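Local coordinates for ABC transporter sugar binding protein (PDB 3UOR) that probably binds maltose or a related sugar in the periplasm and passes it to an ABC transporter for import, at residues Gly38-Val43 against Ala331-Ile336; Pro56-Asp61 against Lys314-Lys319; Asp152-Ala157 against Glu170-Ala175; Arg207-His212 against Leu375-Ile380. All blocks are in the same frame, centred on the assembly; numbering follows the deposited sequence.

Contact 1 (Gly38-Val43 against Ala331-Ile336)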
loop_
_atom_site.group_PDB
_atom_site.type_symbol
_atom_site.label_atom_id
_atom_site.label_comp_id
_atom_site.label_asym_id
_atom_site.label_seq_id
_atom_site.Cartn_x
_atom_site.Cartn_y
_atom_site.Cartn_z
ATOM N N GLY A 38 -5.849 -10.353 11.262
ATOM C CA GLY A 38 -4.479 -10.671 11.634
ATOM C C GLY A 38 -3.879 -9.813 12.736
ATOM O O GLY A 38 -4.557 -9.449 13.700
ATOM N N LYS A 39 -2.595 -9.490 12.594
ATOM C CA LYS A 39 -1.878 -8.746 13.624
ATOM C C LYS A 39 -2.600 -7.449 13.967
ATOM O O LYS A 39 -2.571 -6.990 15.110
ATOM C CB LYS A 39 -0.439 -8.461 13.188
ATOM N N GLU A 40 -3.256 -6.848 12.982
ATOM C CA GLU A 40 -3.968 -5.614 13.253
ATOM C C GLU A 40 -5.115 -5.850 14.239
ATOM O O GLU A 40 -5.329 -5.057 15.153
ATOM C CB GLU A 40 -4.461 -4.975 11.966
ATOM C CG GLU A 40 -3.391 -4.141 11.288
ATOM C CD GLU A 40 -2.396 -4.981 10.515
ATOM O OE1 GLU A 40 -2.623 -6.202 10.357
ATOM O OE2 GLU A 40 -1.388 -4.413 10.056
ATOM N N ALA A 41 -5.837 -6.955 14.062
ATOM C CA ALA A 41 -6.903 -7.323 14.985
ATOM C C ALA A 41 -6.384 -7.475 16.420
ATOM O O ALA A 41 -7.013 -7.003 17.363
ATOM C CB ALA A 41 -7.571 -8.609 14.530
ATOM N N GLU A 42 -5.245 -8.145 16.579
ATOM C CA GLU A 42 -4.668 -8.373 17.901
ATOM C C GLU A 42 -4.330 -7.053 18.574
ATOM O O GLU A 42 -4.661 -6.821 19.738
ATOM C CB GLU A 42 -3.381 -9.188 17.801
ATOM C CG GLU A 42 -3.520 -10.593 17.264
ATOM C CD GLU A 42 -2.169 -11.292 17.186
ATOM O OE1 GLU A 42 -1.324 -11.062 18.084
ATOM O OE2 GLU A 42 -1.946 -12.062 16.226
ATOM N N VAL A 43 -3.642 -6.197 17.833
ATOM C CA VAL A 43 -3.217 -4.923 18.363
ATOM C C VAL A 43 -4.406 -3.995 18.610
ATOM O O VAL A 43 -4.512 -3.400 19.682
ATOM C CB VAL A 43 -2.191 -4.262 17.434
ATOM C CG1 VAL A 43 -1.756 -2.931 17.993
ATOM C CG2 VAL A 43 -0.998 -5.174 17.265
ATOM N N ALA A 331 -0.542 7.008 16.849
ATOM C CA ALA A 331 0.861 6.913 17.266
ATOM C C ALA A 331 1.113 5.614 18.030
ATOM O O ALA A 331 2.132 4.950 17.843
ATOM C CB ALA A 331 1.245 8.118 18.140
ATOM N N ARG A 332 0.179 5.256 18.898
ATOM C CA ARG A 332 0.311 4.060 19.718
ATOM C C ARG A 332 0.295 2.843 18.799
ATOM O O ARG A 332 1.100 1.913 18.938
ATOM C CB ARG A 332 -0.862 4.007 20.695
ATOM C CG ARG A 332 -0.586 3.416 22.051
ATOM C CD ARG A 332 -1.805 3.609 22.973
ATOM N NE ARG A 332 -1.789 4.904 23.668
ATOM C CZ ARG A 332 -2.845 5.710 23.829
ATOM N NH1 ARG A 332 -4.047 5.384 23.336
ATOM N NH2 ARG A 332 -2.694 6.857 24.487
ATOM N N PHE A 333 -0.632 2.864 17.846
ATOM C CA PHE A 333 -0.774 1.796 16.868
ATOM C C PHE A 333 0.505 1.624 16.076
ATOM O O PHE A 333 0.980 0.501 15.874
ATOM C CB PHE A 333 -1.926 2.134 15.924
ATOM C CG PHE A 333 -2.426 0.970 15.112
ATOM C CD1 PHE A 333 -2.961 -0.148 15.731
ATOM C CD2 PHE A 333 -2.428 1.031 13.730
ATOM C CE1 PHE A 333 -3.451 -1.205 14.986
ATOM C CE2 PHE A 333 -2.905 -0.023 12.976
ATOM C CZ PHE A 333 -3.422 -1.145 13.607
ATOM N N HIS A 334 1.073 2.742 15.629
ATOM C CA HIS A 334 2.347 2.696 14.903
ATOM C C HIS A 334 3.457 2.121 15.783
ATOM O O HIS A 334 4.277 1.309 15.330
ATOM C CB HIS A 334 2.741 4.092 14.430
ATOM C CG HIS A 334 4.078 4.145 13.758
ATOM N ND1 HIS A 334 5.237 4.473 14.427
ATOM C CD2 HIS A 334 4.440 3.906 12.474
ATOM C CE1 HIS A 334 6.257 4.445 13.585
ATOM N NE2 HIS A 334 5.800 4.102 12.392
ATOM N N ALA A 335 3.479 2.550 17.041
ATOM C CA ALA A 335 4.523 2.137 17.974
ATOM C C ALA A 335 4.527 0.630 18.125
ATOM O O ALA A 335 5.586 0.013 18.177
ATOM C CB ALA A 335 4.331 2.795 19.326
ATOM N N ILE A 336 3.339 0.034 18.176
ATOM C CA ILE A 336 3.247 -1.393 18.459
ATOM C C ILE A 336 3.480 -2.247 17.226
ATOM O O ILE A 336 4.248 -3.197 17.272
ATOM C CB ILE A 336 1.904 -1.756 19.111
ATOM C CG1 ILE A 336 1.723 -0.961 20.401
ATOM C CG2 ILE A 336 1.832 -3.239 19.388
ATOM C CD1 ILE A 336 0.320 -0.985 20.933
#
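Val43 meets both Phe333 and Ile336, and this is the tight part of the contact. Its CG1 methyl lies 3.8 Å from Phe333 CD1, approaching the ring at a slant. The same methyl is 3.9 Å from Ile336 CG2. Val43 and Ile336 lie alongside each other, pointing opposite ways. CG1 points at the partner helix because it is anti to the backbone N of Val43 (chi1 180°). Phe333 also stacks on Trp140, so its ring has aromatic and aliphatic neighbours.

Val43 and Phe333 are buried. The solvent side is formed by Glu40, partly exposed, and Ile336, exposed. Glu40 uses its CG methylene, not its carboxylate, to touch the rim of the Phe333 ring, with CG 3.8 Å from CZ and near the ring plane. The chain of Glu40 then bends at chi2 (79°), and OE2 lies close to Asp339 OD2. Two like charges this near might favour a proton on one of them.

The axes of segments 39-43 and 331-336 come within 11.1 Å, at 124° between their directions, and side chains bridge the gap. Helix 39-52 links the parallel strands 30-36 and 58-64, the beta-alpha-beta crossover typical of a periplasmic binding protein lobe.

Contact 2 (Pro56-Asp61 against Lys314-Lys319)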
loop_
_atom_site.group_PDB
_atom_site.type_symbol
_atom_site.label_atom_id
_atom_site.label_comp_id
_atom_site.label_asym_id
_atom_site.label_seq_id
_atom_site.Cartn_x
_atom_site.Cartn_y
_atom_site.Cartn_z
ATOM N N PRO A 56 -17.832 3.525 28.882
ATOM C CA PRO A 56 -18.301 2.326 29.599
ATOM C C PRO A 56 -19.691 1.821 29.179
ATOM O O PRO A 56 -20.058 0.688 29.509
ATOM C CB PRO A 56 -18.301 2.773 31.064
ATOM C CG PRO A 56 -18.474 4.251 31.001
ATOM C CD PRO A 56 -17.761 4.706 29.762
ATOM N N THR A 57 -20.442 2.646 28.452
ATOM C CA THR A 57 -21.744 2.246 27.921
ATOM C C THR A 57 -21.599 1.443 26.627
ATOM O O THR A 57 -22.582 0.910 26.097
ATOM C CB THR A 57 -22.623 3.477 27.630
ATOM O OG1 THR A 57 -21.961 4.334 26.684
ATOM C CG2 THR A 57 -22.893 4.251 28.918
ATOM N N ILE A 58 -20.366 1.371 26.119
ATOM C CA ILE A 58 -20.080 0.706 24.849
ATOM C C ILE A 58 -19.161 -0.491 25.037
ATOM O O ILE A 58 -18.072 -0.365 25.590
ATOM C CB ILE A 58 -19.420 1.674 23.849
ATOM C CG1 ILE A 58 -20.385 2.802 23.476
ATOM C CG2 ILE A 58 -18.990 0.936 22.603
ATOM C CD1 ILE A 58 -19.712 3.980 22.812
ATOM N N HIS A 59 -19.612 -1.656 24.590
ATOM C CA HIS A 59 -18.748 -2.826 24.516
ATOM C C HIS A 59 -18.373 -3.080 23.059
ATOM O O HIS A 59 -19.222 -3.012 22.170
ATOM C CB HIS A 59 -19.423 -4.061 25.116
ATOM C CG HIS A 59 -18.773 -5.355 24.726
ATOM N ND1 HIS A 59 -17.461 -5.651 25.030
ATOM C CD2 HIS A 59 -19.256 -6.431 24.061
ATOM C CE1 HIS A 59 -17.163 -6.852 24.562
ATOM N NE2 HIS A 59 -18.236 -7.347 23.973
ATOM N N VAL A 60 -17.095 -3.350 22.821
ATOM C CA VAL A 60 -16.614 -3.640 21.479
ATOM C C VAL A 60 -16.156 -5.091 21.387
ATOM O O VAL A 60 -15.222 -5.507 22.077
ATOM C CB VAL A 60 -15.439 -2.737 21.086
ATOM C CG1 VAL A 60 -15.005 -3.066 19.676
ATOM C CG2 VAL A 60 -15.821 -1.263 21.217
ATOM N N ASP A 61 -16.826 -5.857 20.537
ATOM C CA ASP A 61 -16.459 -7.242 20.332
ATOM C C ASP A 61 -15.557 -7.334 19.114
ATOM O O ASP A 61 -16.025 -7.249 17.976
ATOM C CB ASP A 61 -17.712 -8.100 20.141
ATOM C CG ASP A 61 -17.389 -9.520 19.716
ATOM O OD1 ASP A 61 -16.266 -9.995 20.002
ATOM O OD2 ASP A 61 -18.259 -10.159 19.088
ATOM N N LYS A 314 -25.021 2.778 14.576
ATOM C CA LYS A 314 -24.097 3.492 13.716
ATOM C C LYS A 314 -23.333 4.562 14.480
ATOM O O LYS A 314 -22.148 4.784 14.233
ATOM C CB LYS A 314 -24.820 4.051 12.492
ATOM C CG LYS A 314 -25.173 2.941 11.525
ATOM C CD LYS A 314 -26.016 3.400 10.353
ATOM C CE LYS A 314 -26.484 2.184 9.556
ATOM N NZ LYS A 314 -27.117 2.543 8.264
ATOM N N ASP A 315 -23.989 5.196 15.443
ATOM C CA ASP A 315 -23.356 6.284 16.170
ATOM C C ASP A 315 -22.303 5.784 17.154
ATOM O O ASP A 315 -21.280 6.443 17.354
ATOM C CB ASP A 315 -24.411 7.146 16.872
ATOM C CG ASP A 315 -25.513 7.603 15.925
ATOM O OD1 ASP A 315 -25.187 8.208 14.874
ATOM O OD2 ASP A 315 -26.700 7.343 16.226
ATOM N N ALA A 316 -22.550 4.634 17.782
ATOM C CA ALA A 316 -21.548 4.029 18.659
ATOM C C ALA A 316 -20.404 3.617 17.764
ATOM O O ALA A 316 -19.235 3.809 18.090
ATOM C CB ALA A 316 -22.110 2.811 19.383
ATOM N N SER A 317 -20.767 3.055 16.615
ATOM C CA SER A 317 -19.805 2.591 15.629
ATOM C C SER A 317 -18.919 3.734 15.162
ATOM O O SER A 317 -17.707 3.581 15.092
ATOM C CB SER A 317 -20.530 1.956 14.443
ATOM O OG SER A 317 -21.016 0.673 14.794
ATOM N N TRP A 318 -19.523 4.882 14.861
ATOM C CA TRP A 318 -18.738 6.027 14.454
ATOM C C TRP A 318 -17.759 6.448 15.548
ATOM O O TRP A 318 -16.619 6.792 15.263
ATOM C CB TRP A 318 -19.610 7.219 14.089
ATOM C CG TRP A 318 -18.756 8.432 13.961
ATOM C CD1 TRP A 318 -18.688 9.489 14.821
ATOM C CD2 TRP A 318 -17.783 8.682 12.941
ATOM N NE1 TRP A 318 -17.747 10.399 14.382
ATOM C CE2 TRP A 318 -17.183 9.925 13.228
ATOM C CE3 TRP A 318 -17.377 7.984 11.797
ATOM C CZ2 TRP A 318 -16.197 10.483 12.415
ATOM C CZ3 TRP A 318 -16.400 8.536 10.995
ATOM C CH2 TRP A 318 -15.820 9.776 11.308
ATOM N N LYS A 319 -18.200 6.443 16.800
ATOM C CA LYS A 319 -17.316 6.863 17.898
ATOM C C LYS A 319 -16.066 5.994 17.960
ATOM O O LYS A 319 -14.971 6.484 18.228
ATOM C CB LYS A 319 -18.041 6.827 19.252
ATOM C CG LYS A 319 -19.105 7.910 19.435
ATOM C CD LYS A 319 -19.807 7.739 20.780
ATOM C CE LYS A 319 -20.861 8.817 21.042
ATOM N NZ LYS A 319 -20.260 10.052 21.620
#
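Ile58 touches Ala316 and Lys319 with one atom, its terminal methyl CD1. The apolar part of the contact is the pair Ile58 CD1 and Ala316 CB, 4.3 Å apart. Both residues start their side chains toward the other segment. The outer torsion of Ile58 is extended (chi2 164°), which carries CD1 out to the helix surface. This is a light touch, and the two segments bury only 97 Å² in all.

The second kind of interaction involves the aliphatic part of a charged chain. Lys319 CD lies 4.3 Å from Ile58 CD1. The lysine chain is extended from CB to CE and runs alongside the Ile58 methyl, and the CD methylene does the touching. Lys319 is exposed, so this is the outer margin of the contact.

The polar bonds run along the helix. Lys319 N donates to Asp315 O at 3.1 Å, which fixes the backbone of Lys319 one turn on. Ser317 OG is hydrogen-bonded to His313 O, just before the segment.

Strand 58-64 pairs in parallel with strand 30-36, through His59 to Thr30 and Val32. Helix 314-324 packs beside these strands, with Ala316 and Ser317 both resting on Val32.

Contact 3 (Asp152-Ala157 against Glu170-Ala175)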
loop_
_atom_site.group_PDB
_atom_site.type_symbol
_atom_site.label_atom_id
_atom_site.label_comp_id
_atom_site.label_asym_id
_atom_site.label_seq_id
_atom_site.Cartn_x
_atom_site.Cartn_y
_atom_site.Cartn_z
ATOM N N ASP A 152 26.317 2.076 4.608
ATOM C CA ASP A 152 27.714 1.746 4.367
ATOM C C ASP A 152 27.949 1.358 2.902
ATOM O O ASP A 152 28.850 1.886 2.260
ATOM C CB ASP A 152 28.175 0.643 5.324
ATOM C CG ASP A 152 27.285 -0.592 5.276
ATOM O OD1 ASP A 152 26.148 -0.492 4.775
ATOM O OD2 ASP A 152 27.719 -1.667 5.746
ATOM N N LEU A 153 27.128 0.463 2.359
ATOM C CA LEU A 153 27.295 0.052 0.958
ATOM C C LEU A 153 27.091 1.229 -0.003
ATOM O O LEU A 153 27.752 1.322 -1.031
ATOM C CB LEU A 153 26.352 -1.103 0.610
ATOM C CG LEU A 153 26.861 -2.543 0.789
ATOM C CD1 LEU A 153 27.563 -2.719 2.116
ATOM C CD2 LEU A 153 25.744 -3.594 0.630
ATOM N N LEU A 154 26.173 2.130 0.339
ATOM C CA LEU A 154 25.930 3.321 -0.470
ATOM C C LEU A 154 27.167 4.226 -0.481
ATOM O O LEU A 154 27.579 4.733 -1.534
ATOM C CB LEU A 154 24.729 4.097 0.069
ATOM C CG LEU A 154 24.375 5.367 -0.697
ATOM C CD1 LEU A 154 23.921 5.037 -2.113
ATOM C CD2 LEU A 154 23.284 6.118 0.043
ATOM N N ARG A 155 27.749 4.417 0.701
ATOM C CA ARG A 155 28.961 5.215 0.872
ATOM C C ARG A 155 30.163 4.583 0.154
ATOM O O ARG A 155 30.971 5.283 -0.463
ATOM C CB ARG A 155 29.252 5.431 2.377
ATOM C CG ARG A 155 30.625 6.070 2.691
ATOM C CD ARG A 155 30.781 6.404 4.175
ATOM N NE ARG A 155 30.041 5.496 5.046
ATOM C CZ ARG A 155 28.937 5.836 5.710
ATOM N NH1 ARG A 155 28.463 7.078 5.601
ATOM N NH2 ARG A 155 28.303 4.938 6.483
ATOM N N GLU A 156 30.264 3.258 0.197
ATOM C CA GLU A 156 31.356 2.588 -0.494
ATOM C C GLU A 156 31.259 2.786 -1.992
ATOM O O GLU A 156 32.275 2.871 -2.676
ATOM C CB GLU A 156 31.428 1.111 -0.117
ATOM C CG GLU A 156 31.863 0.951 1.343
ATOM C CD GLU A 156 31.696 -0.452 1.878
ATOM O OE1 GLU A 156 31.520 -1.394 1.069
ATOM O OE2 GLU A 156 31.750 -0.602 3.117
ATOM N N ALA A 157 30.039 2.902 -2.502
ATOM C CA ALA A 157 29.876 3.151 -3.925
ATOM C C ALA A 157 30.079 4.635 -4.228
ATOM O O ALA A 157 30.017 5.051 -5.382
ATOM C CB ALA A 157 28.516 2.676 -4.407
ATOM N N GLU A 170 19.633 5.080 -11.371
ATOM C CA GLU A 170 20.369 4.201 -12.287
ATOM C C GLU A 170 21.891 4.315 -12.096
ATOM O O GLU A 170 22.599 3.302 -12.014
ATOM C CB GLU A 170 19.973 4.484 -13.741
ATOM C CG GLU A 170 18.494 4.232 -13.993
ATOM C CD GLU A 170 18.179 4.098 -15.475
ATOM O OE1 GLU A 170 18.939 4.629 -16.307
ATOM O OE2 GLU A 170 17.162 3.462 -15.814
ATOM N N GLN A 171 22.391 5.544 -12.004
ATOM C CA GLN A 171 23.821 5.766 -11.782
ATOM C C GLN A 171 24.291 5.196 -10.445
ATOM O O GLN A 171 25.335 4.572 -10.380
ATOM C CB GLN A 171 24.160 7.245 -11.869
ATOM C CG GLN A 171 23.937 7.803 -13.243
ATOM C CD GLN A 171 24.894 7.181 -14.227
ATOM O OE1 GLN A 171 26.090 7.066 -13.949
ATOM N NE2 GLN A 171 24.377 6.755 -15.373
ATOM N N VAL A 172 23.518 5.401 -9.380
ATOM C CA VAL A 172 23.884 4.836 -8.076
ATOM C C VAL A 172 23.906 3.303 -8.143
ATOM O O VAL A 172 24.831 2.649 -7.657
ATOM C CB VAL A 172 22.910 5.268 -6.959
ATOM C CG1 VAL A 172 23.174 4.456 -5.707
ATOM C CG2 VAL A 172 23.037 6.776 -6.679
ATOM N N MET A 173 22.884 2.719 -8.756
ATOM C CA MET A 173 22.850 1.262 -8.866
ATOM C C MET A 173 24.028 0.745 -9.680
ATOM O O MET A 173 24.625 -0.267 -9.330
ATOM C CB MET A 173 21.514 0.755 -9.426
ATOM C CG MET A 173 20.358 0.878 -8.405
ATOM S SD MET A 173 18.811 0.193 -9.028
ATOM C CE MET A 173 18.453 1.282 -10.416
ATOM N N ALA A 174 24.373 1.433 -10.758
ATOM C CA ALA A 174 25.506 0.975 -11.573
ATOM C C ALA A 174 26.772 1.091 -10.727
ATOM O O ALA A 174 27.653 0.236 -10.788
ATOM C CB ALA A 174 25.630 1.791 -12.849
ATOM N N ALA A 175 26.839 2.131 -9.897
ATOM C CA ALA A 175 28.034 2.357 -9.090
ATOM C C ALA A 175 28.178 1.245 -8.040
ATOM O O ALA A 175 29.280 0.768 -7.761
ATOM C CB ALA A 175 28.005 3.749 -8.437
#
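Ala157 and Ala175 bring the two backbones closest, with their CA atoms 5.5 Å apart. The segments spread from there. Leu154 CA and Val172 CA, about one helical turn earlier in each chain, are 8.0 Å apart. The residues pair in the same order along both segments, so the backbones converge toward their C-terminal ends. Segment 152-157 is the last part of helix 151-156, and Ala157 follows that helix. Ala157 N still bonds to Leu153 O at 3.1 Å, so the helical pattern holds Ala157 in place. Segment 170-175 lies within helix 166-180.

The side chains are small where the backbones are near. Ala157 CB and Ala175 CB are 4.2 Å apart. Backbone atoms join this close meeting: Ala175 CB lies 3.9 Å from Ala157 O, and Ala157 CB is equally far from Ala175 C and Ala175 O. Where the gap is wider, larger groups fill it. Leu154 CD1 reaches Val172 CG1 at 3.7 Å, and the two chains meet at an angle, methyl against methyl. Leu154 holds its CG away from its own backbone N (chi1 180°), which brings its end nearer to the other helix. Met162 also lies on Leu154, and Val172 rests against Phe261 of strand 259-264.

All the cross-contacts are van der Waals touches among carbon atoms and the carbonyl oxygens of Ala157 and Ala175. The contact therefore rests on fit and burial rather than on charge or directed bonds, and the small alanines allow the close approach at one end.

Contact 4 (Arg207-His212 against Leu375-Ile380)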
loop_
_atom_site.group_PDB
_atom_site.type_symbol
_atom_site.label_atom_id
_atom_site.label_comp_id
_atom_site.label_asym_id
_atom_site.label_seq_id
_atom_site.Cartn_x
_atom_site.Cartn_y
_atom_site.Cartn_z
ATOM N N ARG A 207 -3.157 7.552 -16.631
ATOM C CA ARG A 207 -3.862 6.588 -15.810
ATOM C C ARG A 207 -3.659 5.183 -16.415
ATOM O O ARG A 207 -3.515 5.049 -17.629
ATOM C CB ARG A 207 -5.332 6.987 -15.841
ATOM C CG ARG A 207 -6.238 6.379 -14.804
ATOM C CD ARG A 207 -7.666 6.895 -15.029
ATOM N NE ARG A 207 -8.605 6.281 -14.106
ATOM C CZ ARG A 207 -8.527 6.402 -12.789
ATOM N NH1 ARG A 207 -7.557 7.131 -12.252
ATOM N NH2 ARG A 207 -9.425 5.808 -12.009
ATOM N N LEU A 208 -3.624 4.152 -15.574
ATOM C CA LEU A 208 -3.441 2.774 -16.035
ATOM C C LEU A 208 -4.670 2.178 -16.732
ATOM O O LEU A 208 -4.564 1.152 -17.407
ATOM C CB LEU A 208 -3.003 1.886 -14.876
ATOM C CG LEU A 208 -1.536 2.077 -14.495
ATOM C CD1 LEU A 208 -1.179 1.270 -13.271
ATOM C CD2 LEU A 208 -0.633 1.693 -15.668
ATOM N N LEU A 209 -5.839 2.799 -16.565
ATOM C CA LEU A 209 -7.034 2.407 -17.334
ATOM C C LEU A 209 -7.513 3.627 -18.098
ATOM O O LEU A 209 -7.087 4.745 -17.811
ATOM C CB LEU A 209 -8.152 1.924 -16.403
ATOM C CG LEU A 209 -7.817 0.736 -15.501
ATOM C CD1 LEU A 209 -9.049 0.365 -14.673
ATOM C CD2 LEU A 209 -7.362 -0.452 -16.368
ATOM N N ARG A 210 -8.400 3.434 -19.061
ATOM C CA ARG A 210 -8.881 4.566 -19.842
ATOM C C ARG A 210 -10.349 4.415 -20.163
ATOM O O ARG A 210 -10.932 3.342 -19.982
ATOM C CB ARG A 210 -8.101 4.700 -21.149
ATOM C CG ARG A 210 -8.228 3.453 -22.045
ATOM C CD ARG A 210 -7.324 3.529 -23.266
ATOM N NE ARG A 210 -7.393 2.292 -24.027
ATOM C CZ ARG A 210 -8.356 2.012 -24.895
ATOM N NH1 ARG A 210 -9.322 2.896 -25.108
ATOM N NH2 ARG A 210 -8.357 0.845 -25.540
ATOM N N ASP A 211 -10.933 5.509 -20.645
ATOM C CA ASP A 211 -12.301 5.530 -21.145
ATOM C C ASP A 211 -13.290 4.986 -20.116
ATOM O O ASP A 211 -13.869 3.912 -20.290
ATOM C CB ASP A 211 -12.401 4.780 -22.477
ATOM C CG ASP A 211 -13.782 4.890 -23.102
ATOM O OD1 ASP A 211 -14.182 3.970 -23.849
ATOM O OD2 ASP A 211 -14.476 5.897 -22.841
ATOM N N HIS A 212 -13.468 5.751 -19.048
ATOM C CA HIS A 212 -14.376 5.410 -17.964
ATOM C C HIS A 212 -13.912 4.150 -17.265
ATOM O O HIS A 212 -14.714 3.413 -16.679
ATOM C CB HIS A 212 -15.813 5.265 -18.463
ATOM C CG HIS A 212 -16.392 6.538 -18.986
ATOM N ND1 HIS A 212 -16.488 6.813 -20.333
ATOM C CD2 HIS A 212 -16.879 7.626 -18.342
ATOM C CE1 HIS A 212 -17.031 8.007 -20.497
ATOM N NE2 HIS A 212 -17.280 8.519 -19.305
ATOM N N LEU A 375 -13.671 -2.604 -9.161
ATOM C CA LEU A 375 -13.811 -3.887 -8.508
ATOM C C LEU A 375 -12.782 -4.917 -9.038
ATOM O O LEU A 375 -12.225 -5.707 -8.275
ATOM C CB LEU A 375 -15.248 -4.328 -8.772
ATOM C CG LEU A 375 -15.827 -5.623 -8.318
ATOM C CD1 LEU A 375 -17.326 -5.414 -8.277
ATOM C CD2 LEU A 375 -15.422 -6.681 -9.314
ATOM N N GLU A 376 -12.483 -4.872 -10.331
ATOM C CA GLU A 376 -11.568 -5.862 -10.910
ATOM C C GLU A 376 -10.076 -5.508 -10.837
ATOM O O GLU A 376 -9.227 -6.186 -11.443
ATOM C CB GLU A 376 -12.008 -6.265 -12.324
ATOM C CG GLU A 376 -12.575 -5.163 -13.180
ATOM C CD GLU A 376 -14.014 -4.744 -12.824
ATOM O OE1 GLU A 376 -14.993 -5.465 -13.120
ATOM O OE2 GLU A 376 -14.166 -3.642 -12.282
ATOM N N TRP A 377 -9.753 -4.475 -10.062
ATOM C CA TRP A 377 -8.362 -4.030 -9.940
ATOM C C TRP A 377 -7.383 -5.130 -9.491
ATOM O O TRP A 377 -6.301 -5.252 -10.039
ATOM C CB TRP A 377 -8.211 -2.785 -9.035
ATOM C CG TRP A 377 -6.799 -2.341 -9.041
ATOM C CD1 TRP A 377 -5.890 -2.453 -8.022
ATOM C CD2 TRP A 377 -6.085 -1.807 -10.162
ATOM N NE1 TRP A 377 -4.670 -1.970 -8.435
ATOM C CE2 TRP A 377 -4.766 -1.586 -9.751
ATOM C CE3 TRP A 377 -6.451 -1.466 -11.467
ATOM C CZ2 TRP A 377 -3.806 -1.038 -10.600
ATOM C CZ3 TRP A 377 -5.517 -0.935 -12.298
ATOM C CH2 TRP A 377 -4.199 -0.719 -11.870
ATOM N N GLU A 378 -7.741 -5.930 -8.503
ATOM C CA GLU A 378 -6.810 -6.965 -8.064
ATOM C C GLU A 378 -6.491 -7.975 -9.165
ATOM O O GLU A 378 -5.340 -8.353 -9.328
ATOM C CB GLU A 378 -7.318 -7.687 -6.822
ATOM C CG GLU A 378 -7.025 -6.917 -5.542
ATOM C CD GLU A 378 -7.234 -7.758 -4.287
ATOM O OE1 GLU A 378 -8.389 -8.155 -4.008
ATOM O OE2 GLU A 378 -6.235 -8.019 -3.579
ATOM N N ARG A 379 -7.499 -8.404 -9.921
ATOM C CA ARG A 379 -7.265 -9.281 -11.066
ATOM C C ARG A 379 -6.320 -8.601 -12.061
ATOM O O ARG A 379 -5.378 -9.197 -12.560
ATOM C CB ARG A 379 -8.582 -9.615 -11.767
ATOM C CG ARG A 379 -9.486 -10.560 -10.978
ATOM C CD ARG A 379 -10.932 -10.521 -11.487
ATOM N NE ARG A 379 -11.112 -11.279 -12.726
ATOM C CZ ARG A 379 -12.142 -11.114 -13.556
ATOM N NH1 ARG A 379 -13.069 -10.199 -13.273
ATOM N NH2 ARG A 379 -12.241 -11.854 -14.668
ATOM N N ILE A 380 -6.572 -7.334 -12.330
ATOM C CA ILE A 380 -5.752 -6.600 -13.271
ATOM C C ILE A 380 -4.264 -6.592 -12.896
ATOM O O ILE A 380 -3.414 -6.885 -13.744
ATOM C CB ILE A 380 -6.317 -5.184 -13.483
ATOM C CG1 ILE A 380 -7.632 -5.296 -14.257
ATOM C CG2 ILE A 380 -5.310 -4.303 -14.209
ATOM C CD1 ILE A 380 -8.506 -4.037 -14.211
#
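Ile380 N donates to Glu376 O at 3.0 Å, a backbone bond in the first turn of helix 377-394. Glu376 is at the N-cap position. This turn presents Ile380 and Trp377 to segment 207-212. Ile380 CD1 lies 4.3 Å from Leu209 CD2, methyl to methyl.

Trp377 is met at its edge. Leu208 CD1 sits in the plane of the ring, 3.9 Å from CH2. The Leu208 chain crosses the indole at about a right angle, and its CB also comes within 4.2 Å of CH2. Leu209 CG approaches the rim near the ring plane, at 4.3 Å from CZ3. The six-membered end reaches the leucines because CG of Trp377 is anti to the backbone N (chi1 -176°).

Strand 209-210 pairs with strand 215-216 in a small antiparallel sheet, apart from the large mixed sheet of this periplasmic binding protein. Two further helices add to this apolar cluster. Leu198 of helix 195-202 touches both Leu208 and Trp377. Val409 of helix 398-412 touches both Leu209 and Ile380. All four residues that touch across the contact are buried. Beyond them, the exposed Arg207 forms a salt bridge through NE with Asp213.

Contacts 1 and 2 are on the same side of the chain's centre, with centres about 19 Å apart and nearest atoms about 9 Å apart. Their elements follow each other in the chain: helix 39-52 leads to strand 58-64, and helix 314-324 to helix 327-337. Both segments of contact 2 fall between those of contact 1 in the sequence. Those of contact 3 fall between the segments of both, yet its centre is about 53 Å from that of contact 2. Contact 4 crosses contacts 1 and 2 along the chain, and its centre is about 31 Å from that of contact 1. Sugar-binding proteins of this family usually hold the ligand between two lobes.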